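Local coordinates for protein putative nucleoside-diphosphate-sugar epimerase (Staphylococcus aureus subsp. aureus, PDB 3E48) that is of uncertain function but probably binds a dinucleotide such as NAD(P)H in a Rossmann-type fold and acts on a nucleotide-linked or related substrate, at residues 157-163 against 229-233; 22-26 against 182-186; 107-113 against 254-258. One frame throughout, in Å; residues are numbered along the deposited sequence.

Contact 1 of 3, residues 157-163 against 229-233; sequences MHKLIYP and FAEMY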
# COMPACT_ATOMS: atom_id res chain seq x y z
N MSE B 157 22.70 -29.26 4.33
CA MSE B 157 23.67 -28.17 4.45
C MSE B 157 24.14 -27.99 5.89
O MSE B 157 25.21 -27.44 6.13
CB MSE B 157 23.05 -26.85 3.99
CG MSE B 157 22.48 -26.85 2.59
SE MSE B 157 21.81 -25.10 2.12
CE MSE B 157 20.07 -25.22 2.95
N HIS B 158 23.32 -28.47 6.82
CA HIS B 158 23.61 -28.34 8.25
C HIS B 158 23.63 -26.85 8.59
O HIS B 158 24.28 -26.43 9.55
CB HIS B 158 24.95 -28.98 8.62
CG HIS B 158 24.99 -30.46 8.39
ND1 HIS B 158 25.11 -31.02 7.14
CD2 HIS B 158 24.91 -31.50 9.26
CE1 HIS B 158 25.11 -32.34 7.24
NE2 HIS B 158 24.98 -32.65 8.52
N LYS B 159 22.92 -26.06 7.80
CA LYS B 159 22.88 -24.62 8.02
C LYS B 159 21.56 -23.99 7.58
O LYS B 159 20.93 -24.42 6.62
CB LYS B 159 24.02 -23.95 7.25
CG LYS B 159 25.40 -24.52 7.54
CD LYS B 159 26.44 -24.00 6.56
CE LYS B 159 27.79 -24.66 6.78
NZ LYS B 159 28.81 -24.21 5.78
N LEU B 160 21.16 -22.96 8.32
CA LEU B 160 19.95 -22.20 8.02
C LEU B 160 20.54 -20.99 7.29
O LEU B 160 21.34 -20.25 7.87
CB LEU B 160 19.25 -21.76 9.30
CG LEU B 160 17.94 -20.98 9.13
CD1 LEU B 160 16.89 -21.89 8.51
CD2 LEU B 160 17.47 -20.48 10.49
N ILE B 161 20.15 -20.78 6.04
CA ILE B 161 20.71 -19.69 5.25
C ILE B 161 19.86 -18.45 4.97
O ILE B 161 20.28 -17.57 4.21
CB ILE B 161 21.21 -20.22 3.88
CG1 ILE B 161 20.03 -20.76 3.07
CG2 ILE B 161 22.24 -21.32 4.11
CD1 ILE B 161 20.41 -21.22 1.68
N TYR B 162 18.68 -18.37 5.58
CA TYR B 162 17.82 -17.20 5.37
C TYR B 162 18.59 -15.91 5.62
O TYR B 162 19.15 -15.71 6.69
CB TYR B 162 16.60 -17.25 6.30
CG TYR B 162 15.64 -18.39 6.07
CD1 TYR B 162 15.21 -18.73 4.78
CD2 TYR B 162 15.08 -19.08 7.14
CE1 TYR B 162 14.25 -19.72 4.58
CE2 TYR B 162 14.12 -20.07 6.95
CZ TYR B 162 13.71 -20.38 5.67
OH TYR B 162 12.73 -21.34 5.50
N PRO B 163 18.62 -15.01 4.62
CA PRO B 163 19.33 -13.73 4.76
C PRO B 163 18.49 -12.75 5.56
O PRO B 163 18.04 -11.72 5.04
CB PRO B 163 19.51 -13.28 3.32
CG PRO B 163 18.25 -13.78 2.67
CD PRO B 163 18.11 -15.18 3.25
N PHE B 229 20.87 -16.37 -2.27
CA PHE B 229 19.59 -16.95 -1.88
C PHE B 229 18.59 -16.91 -3.03
O PHE B 229 17.93 -17.90 -3.33
CB PHE B 229 19.01 -16.20 -0.68
CG PHE B 229 17.80 -16.85 -0.08
CD1 PHE B 229 17.93 -17.98 0.72
CD2 PHE B 229 16.53 -16.35 -0.33
CE1 PHE B 229 16.81 -18.61 1.26
CE2 PHE B 229 15.40 -16.97 0.20
CZ PHE B 229 15.55 -18.10 1.00
N ALA B 230 18.49 -15.76 -3.68
CA ALA B 230 17.56 -15.60 -4.80
C ALA B 230 17.91 -16.54 -5.94
O ALA B 230 17.03 -17.09 -6.60
CB ALA B 230 17.59 -14.15 -5.29
N GLU B 231 19.21 -16.71 -6.17
CA GLU B 231 19.71 -17.56 -7.24
C GLU B 231 19.40 -19.04 -7.03
O GLU B 231 18.95 -19.72 -7.96
CB GLU B 231 21.22 -17.37 -7.39
CG GLU B 231 21.60 -16.04 -8.03
CD GLU B 231 23.08 -15.73 -7.91
OE1 GLU B 231 23.90 -16.68 -7.94
OE2 GLU B 231 23.43 -14.54 -7.81
N MSE B 232 19.63 -19.54 -5.83
CA MSE B 232 19.38 -20.95 -5.56
C MSE B 232 17.92 -21.28 -5.28
O MSE B 232 17.58 -22.43 -5.00
CB MSE B 232 20.27 -21.43 -4.40
CG MSE B 232 20.13 -20.67 -3.10
SE MSE B 232 21.54 -21.09 -1.85
CE MSE B 232 21.01 -22.92 -1.42
N TYR B 233 17.05 -20.28 -5.38
CA TYR B 233 15.62 -20.49 -5.16
C TYR B 233 14.77 -19.69 -6.14
O TYR B 233 13.61 -19.38 -5.86
CB TYR B 233 15.24 -20.12 -3.72
CG TYR B 233 15.89 -21.00 -2.66
CD1 TYR B 233 15.58 -22.36 -2.58
CD2 TYR B 233 16.82 -20.48 -1.77
CE1 TYR B 233 16.19 -23.17 -1.62
CE2 TYR B 233 17.43 -21.28 -0.81
CZ TYR B 233 17.11 -22.63 -0.74
OH TYR B 233 17.72 -23.42 0.21

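Contact 2 of 3, residues 22-26 against 182-186; sequences ANHID and IAIIK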
# COMPACT_ATOMS: atom_id res chain seq x y z
N ALA B 22 -16.23 -28.74 9.92
CA ALA B 22 -16.21 -29.30 11.27
C ALA B 22 -17.06 -28.47 12.23
O ALA B 22 -17.64 -29.02 13.17
CB ALA B 22 -14.78 -29.38 11.79
N ASN B 23 -17.14 -27.17 12.00
CA ASN B 23 -17.93 -26.27 12.84
C ASN B 23 -19.38 -26.15 12.37
O ASN B 23 -20.15 -25.35 12.89
CB ASN B 23 -17.31 -24.88 12.89
CG ASN B 23 -16.08 -24.82 13.78
OD1 ASN B 23 -14.98 -25.22 13.38
ND2 ASN B 23 -16.27 -24.35 15.01
N HIS B 24 -19.72 -26.95 11.36
CA HIS B 24 -21.07 -26.97 10.81
C HIS B 24 -21.57 -25.59 10.38
O HIS B 24 -22.71 -25.21 10.67
CB HIS B 24 -22.03 -27.60 11.83
CG HIS B 24 -21.55 -28.91 12.38
ND1 HIS B 24 -21.29 -30.01 11.58
CD2 HIS B 24 -21.26 -29.30 13.64
CE1 HIS B 24 -20.88 -31.01 12.33
NE2 HIS B 24 -20.85 -30.61 13.59
N ILE B 25 -20.73 -24.83 9.69
CA ILE B 25 -21.13 -23.51 9.23
C ILE B 25 -22.01 -23.69 8.00
O ILE B 25 -21.58 -24.24 6.99
CB ILE B 25 -19.90 -22.63 8.88
CG1 ILE B 25 -19.00 -22.50 10.11
CG2 ILE B 25 -20.36 -21.25 8.43
CD1 ILE B 25 -17.72 -21.72 9.88
N ASP B 26 -23.26 -23.26 8.10
CA ASP B 26 -24.19 -23.41 6.99
C ASP B 26 -24.11 -22.25 6.00
O ASP B 26 -23.54 -21.19 6.31
CB ASP B 26 -25.62 -23.55 7.52
CG ASP B 26 -26.56 -24.20 6.51
OD1 ASP B 26 -26.19 -25.24 5.94
OD2 ASP B 26 -27.67 -23.67 6.30
N ILE B 182 -11.90 -18.54 11.16
CA ILE B 182 -13.17 -19.20 11.46
C ILE B 182 -13.86 -18.50 12.63
O ILE B 182 -15.08 -18.28 12.61
CB ILE B 182 -12.94 -20.69 11.82
CG1 ILE B 182 -12.56 -21.48 10.56
CG2 ILE B 182 -14.18 -21.28 12.49
CD1 ILE B 182 -13.65 -21.59 9.51
N ALA B 183 -13.09 -18.14 13.65
CA ALA B 183 -13.64 -17.47 14.81
C ALA B 183 -14.27 -16.14 14.40
O ALA B 183 -15.32 -15.75 14.92
CB ALA B 183 -12.56 -17.23 15.86
N ILE B 184 -13.62 -15.44 13.47
CA ILE B 184 -14.15 -14.17 12.99
C ILE B 184 -15.45 -14.39 12.22
O ILE B 184 -16.45 -13.72 12.47
CB ILE B 184 -13.13 -13.46 12.08
CG1 ILE B 184 -11.88 -13.11 12.89
CG2 ILE B 184 -13.76 -12.21 11.46
CD1 ILE B 184 -10.76 -12.51 12.07
N ILE B 185 -15.43 -15.36 11.31
CA ILE B 185 -16.60 -15.68 10.50
C ILE B 185 -17.82 -16.01 11.36
O ILE B 185 -18.91 -15.50 11.11
CB ILE B 185 -16.31 -16.89 9.56
CG1 ILE B 185 -15.27 -16.49 8.51
CG2 ILE B 185 -17.60 -17.34 8.86
CD1 ILE B 185 -14.81 -17.65 7.63
N LYS B 186 -17.62 -16.85 12.37
CA LYS B 186 -18.70 -17.28 13.25
C LYS B 186 -19.29 -16.20 14.15
O LYS B 186 -20.42 -16.33 14.62
CB LYS B 186 -18.22 -18.45 14.12
CG LYS B 186 -17.99 -19.74 13.35
CD LYS B 186 -17.38 -20.83 14.22
CE LYS B 186 -18.32 -21.26 15.34
NZ LYS B 186 -17.66 -22.26 16.22

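Contact 3 of 3, residues 107-113 against 254-258; sequences YADQHNN and LLDQE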
# COMPACT_ATOMS: atom_id res chain seq x y z
N TYR B 107 1.32 -9.84 6.65
CA TYR B 107 1.84 -8.77 7.51
C TYR B 107 3.04 -7.96 7.00
O TYR B 107 3.42 -6.98 7.64
CB TYR B 107 2.14 -9.31 8.91
CG TYR B 107 3.37 -10.20 9.09
CD1 TYR B 107 3.95 -10.33 10.35
CD2 TYR B 107 3.92 -10.92 8.03
CE1 TYR B 107 5.05 -11.17 10.56
CE2 TYR B 107 5.02 -11.77 8.24
CZ TYR B 107 5.58 -11.89 9.50
OH TYR B 107 6.66 -12.71 9.70
N ALA B 108 3.63 -8.36 5.88
CA ALA B 108 4.78 -7.63 5.33
C ALA B 108 4.20 -6.56 4.42
O ALA B 108 4.33 -6.62 3.19
CB ALA B 108 5.67 -8.58 4.54
N ASP B 109 3.57 -5.56 5.03
CA ASP B 109 2.90 -4.51 4.28
C ASP B 109 3.13 -3.06 4.70
O ASP B 109 2.35 -2.18 4.32
CB ASP B 109 1.39 -4.80 4.29
CG ASP B 109 0.79 -4.72 5.69
OD1 ASP B 109 1.53 -4.46 6.66
OD2 ASP B 109 -0.44 -4.92 5.81
N GLN B 110 4.17 -2.79 5.48
CA GLN B 110 4.42 -1.41 5.91
C GLN B 110 4.87 -0.55 4.73
O GLN B 110 5.33 -1.07 3.71
CB GLN B 110 5.48 -1.37 7.02
CG GLN B 110 5.10 -2.19 8.25
CD GLN B 110 5.79 -3.53 8.29
OE1 GLN B 110 5.92 -4.21 7.27
NE2 GLN B 110 6.24 -3.94 9.48
N HIS B 111 4.76 0.76 4.87
CA HIS B 111 5.14 1.68 3.80
C HIS B 111 6.59 1.51 3.35
O HIS B 111 6.93 1.82 2.20
CB HIS B 111 4.91 3.13 4.22
CG HIS B 111 5.83 3.60 5.30
ND1 HIS B 111 5.57 3.39 6.64
CD2 HIS B 111 7.02 4.25 5.24
CE1 HIS B 111 6.56 3.90 7.36
NE2 HIS B 111 7.45 4.43 6.54
N ASN B 112 7.44 1.03 4.25
CA ASN B 112 8.85 0.84 3.94
C ASN B 112 9.28 -0.63 3.96
O ASN B 112 10.45 -0.95 4.17
CB ASN B 112 9.72 1.64 4.92
CG ASN B 112 9.59 1.17 6.36
OD1 ASN B 112 8.59 0.56 6.74
ND2 ASN B 112 10.60 1.46 7.17
N ASN B 113 8.33 -1.54 3.72
CA ASN B 113 8.67 -2.95 3.70
C ASN B 113 9.16 -3.32 2.30
O ASN B 113 8.44 -3.15 1.32
CB ASN B 113 7.45 -3.80 4.09
CG ASN B 113 7.81 -5.24 4.37
OD1 ASN B 113 8.35 -5.92 3.51
ND2 ASN B 113 7.53 -5.70 5.59
N LEU B 254 11.14 -5.74 10.43
CA LEU B 254 9.76 -5.45 10.05
C LEU B 254 8.81 -6.64 10.16
O LEU B 254 7.61 -6.50 9.94
CB LEU B 254 9.71 -4.90 8.62
CG LEU B 254 10.46 -3.58 8.38
CD1 LEU B 254 10.55 -3.30 6.89
CD2 LEU B 254 9.74 -2.45 9.11
N LEU B 255 9.35 -7.82 10.49
CA LEU B 255 8.53 -9.02 10.61
C LEU B 255 8.33 -9.48 12.05
O LEU B 255 7.75 -10.54 12.29
CB LEU B 255 9.12 -10.15 9.77
CG LEU B 255 9.34 -9.84 8.28
CD1 LEU B 255 9.75 -11.10 7.52
CD2 LEU B 255 8.05 -9.28 7.69
N ASP B 256 8.82 -8.70 13.01
CA ASP B 256 8.66 -9.04 14.41
C ASP B 256 7.41 -8.31 14.89
O ASP B 256 7.48 -7.33 15.63
CB ASP B 256 9.90 -8.61 15.22
CG ASP B 256 9.80 -8.96 16.70
OD1 ASP B 256 8.94 -9.80 17.07
OD2 ASP B 256 10.59 -8.42 17.50
N GLN B 257 6.27 -8.81 14.43
CA GLN B 257 4.98 -8.22 14.76
C GLN B 257 4.12 -9.18 15.56
O GLN B 257 3.95 -10.34 15.18
CB GLN B 257 4.22 -7.87 13.48
CG GLN B 257 4.96 -6.95 12.54
CD GLN B 257 4.15 -6.71 11.29
OE1 GLN B 257 2.98 -6.33 11.37
NE2 GLN B 257 4.77 -6.91 10.13
N GLU B 258 3.58 -8.70 16.67
CA GLU B 258 2.73 -9.53 17.51
C GLU B 258 1.46 -8.81 17.94
O GLU B 258 1.40 -7.58 17.94
CB GLU B 258 3.50 -9.97 18.76
CG GLU B 258 4.81 -10.66 18.47
CD GLU B 258 5.38 -11.32 19.70
OE1 GLU B 258 4.85 -12.36 20.13
OE2 GLU B 258 6.37 -10.79 20.25

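Contact 1 of 3, residues 157-163 against 229-233
The hydroxyl oxygen of Tyr233 lies against a small apolar cluster, touching the methyls of Ile161 and Met157 while its polar needs are met elsewhere, by hydrogen bonds to Glu153 OE2 and Tyr150 OH of helix 147-157. These place its hydroxyl end, and the ring turns an edge to the cluster: Ile161 CD1 lies in the ring plane, 3.9 Å from Tyr233 CE2. The same methyl also meets Met232, modelled as selenomethionine, the two side chains reaching toward each other tip to tip with Ile161 CD1 3.6 Å from Met232 CE. Met157, likewise selenomethionine, adds its bent end, its CE lying 4.0 Å from Tyr233 OH.

Phe229 forms the second half of the contact. Its CG is anti to the backbone N (chi1 -172°), which turns the ring between two neighbours: Tyr233 CD2 lies over one face, toward its border, and Pro163 CD covers the opposite face in a CH-pi contact, 3.9 Å from the centroid of the Phe229 ring and 18° off its normal. Phe229 CZ meets the edge of the Tyr162 ring, 3.8 Å from Tyr162 CD1.

The cluster joins helix 226-231 and the residues after it to the end of helix 147-157 and the chain beyond strand 159-160. Helix 239-251 packs on Phe229 and Pro163, Met157 and Ile161 pack on Tyr150, and strand 159-160 pairs in parallel with strand 220-221.

Contact 2 of 3, residues 22-26 against 182-186
Ile25 and Ile182 meet through their delta methyls, and this apolar pair is the packed half of a contact whose other half is a polar outer edge. Ile25 CD1 stands 4.1 Å from Ile182 CD1 and 4.0 Å from Lys186 CG, so one methyl is shared between two residues that lie a turn apart on helix 174-186. Both isoleucines carry CG1 beside the backbone N, but the chains then part: Ile25 runs out straight (chi2 177°), whereas Ile182 bends at the same bond (chi2 -66°). Behind them the packing continues inward. Ile25 rests on Ala20 and on Ile3 of strand 3-6, and Ile182 touches Ile16, Gln19 and Ala20 of helix 11-22.

The outer side is different in kind. Lys186 sets its CG against Ile25 CD1, then bends at chi3 so that its amino group swings toward the side chain of Asn23, the two crossing at about a right angle. The modelled Asn23 ND2 is 2.8 Å from Lys186 NZ; the amide is probably turned over in the model, and with it turned back a hydrogen bond is possible.

Asn23 and Ile25 are brought to this face by the way helix 11-22 stops. His24, with positive phi, is the C-prime residue of a Schellman motif, in which Ile25 N reaches back to Ala20 O and His24 N to Ile21 O.

The chemistry implies an amphipathic seam: methyl groups carry the contact near the sheet, while an amide and an amino group, which remain compatible with water, close its edge where Lys186 is exposed.

Contact 3 of 3, residues 107-113 against 254-258
Gln257 crosses the ring of Tyr107 at a slant; its carbons share Tyr107 CD1, and its tip atoms divide the polar work. Gln257 CB lies 4.0 Å from Tyr107 CD1, and CG keeps near the same ring atom. CG is anti to the carbonyl carbon (chi1 -56°) and the chain is extended beyond it, which brings the amide to the ring with their planes only 24° apart. Gln257 CD comes within 3.7 Å of Tyr107 CD1. At the tip, OE1 accepts a hydrogen bond from Arg139 NH2, while Gln257 NE2 donates to Tyr107 O at 2.8 Å and again to Leu254 O at 2.9 Å. The first of these bonds is the straighter, although its donor stands well above the carbonyl plane.

Leu254 O is thereby gripped twice, because Gln110 NE2 also donates to it, 2.9 Å away, in the carbonyl plane and on a lone pair, with a nearly straight N-H angle of 174°. Gln110 OE1 in turn accepts from Asn113 ND2 at 2.8 Å, which steadies the amide across the type I turn from Gln110 to Asn113. Next to this polar network, Leu255 CD2 covers a face of Tyr107 in a CH-pi contact, 4.3 Å from the centroid of the Tyr107 ring, and also meets Ala108 CB.

Arg126 and Ser125 of the second subunit bond to the carbonyls of Asp109 and His111. The loop follows parallel strand 100-106, as in Rossmann-type folds; here residues 254-258, from late in the chain, hold it.

Overall arrangement
Contacts 1 and 3 illustrate how a probable dinucleotide-binding part and a C-terminal region are tied together, whereas contact 2 is internal to the former. Contact 2 joins the loop after helix 11-22 to helix 174-186, near strand 3-6; contact 1 sits on the opposite side of the chain's centre, their centres 39 Å apart. Contact 3 lies off the line joining them, nearer contact 1, its centre 22 Å from that of contact 1 and 29 Å from that of contact 2; the nearest atoms of contacts 1 and 3 are about 9 Å apart. In sequence, contact 1 is nested within the loop closed by contact 3, and helix 239-251 bridges them, packing on contact 1 before the chain reaches 254-258. Contact 2 crosses both along the chain.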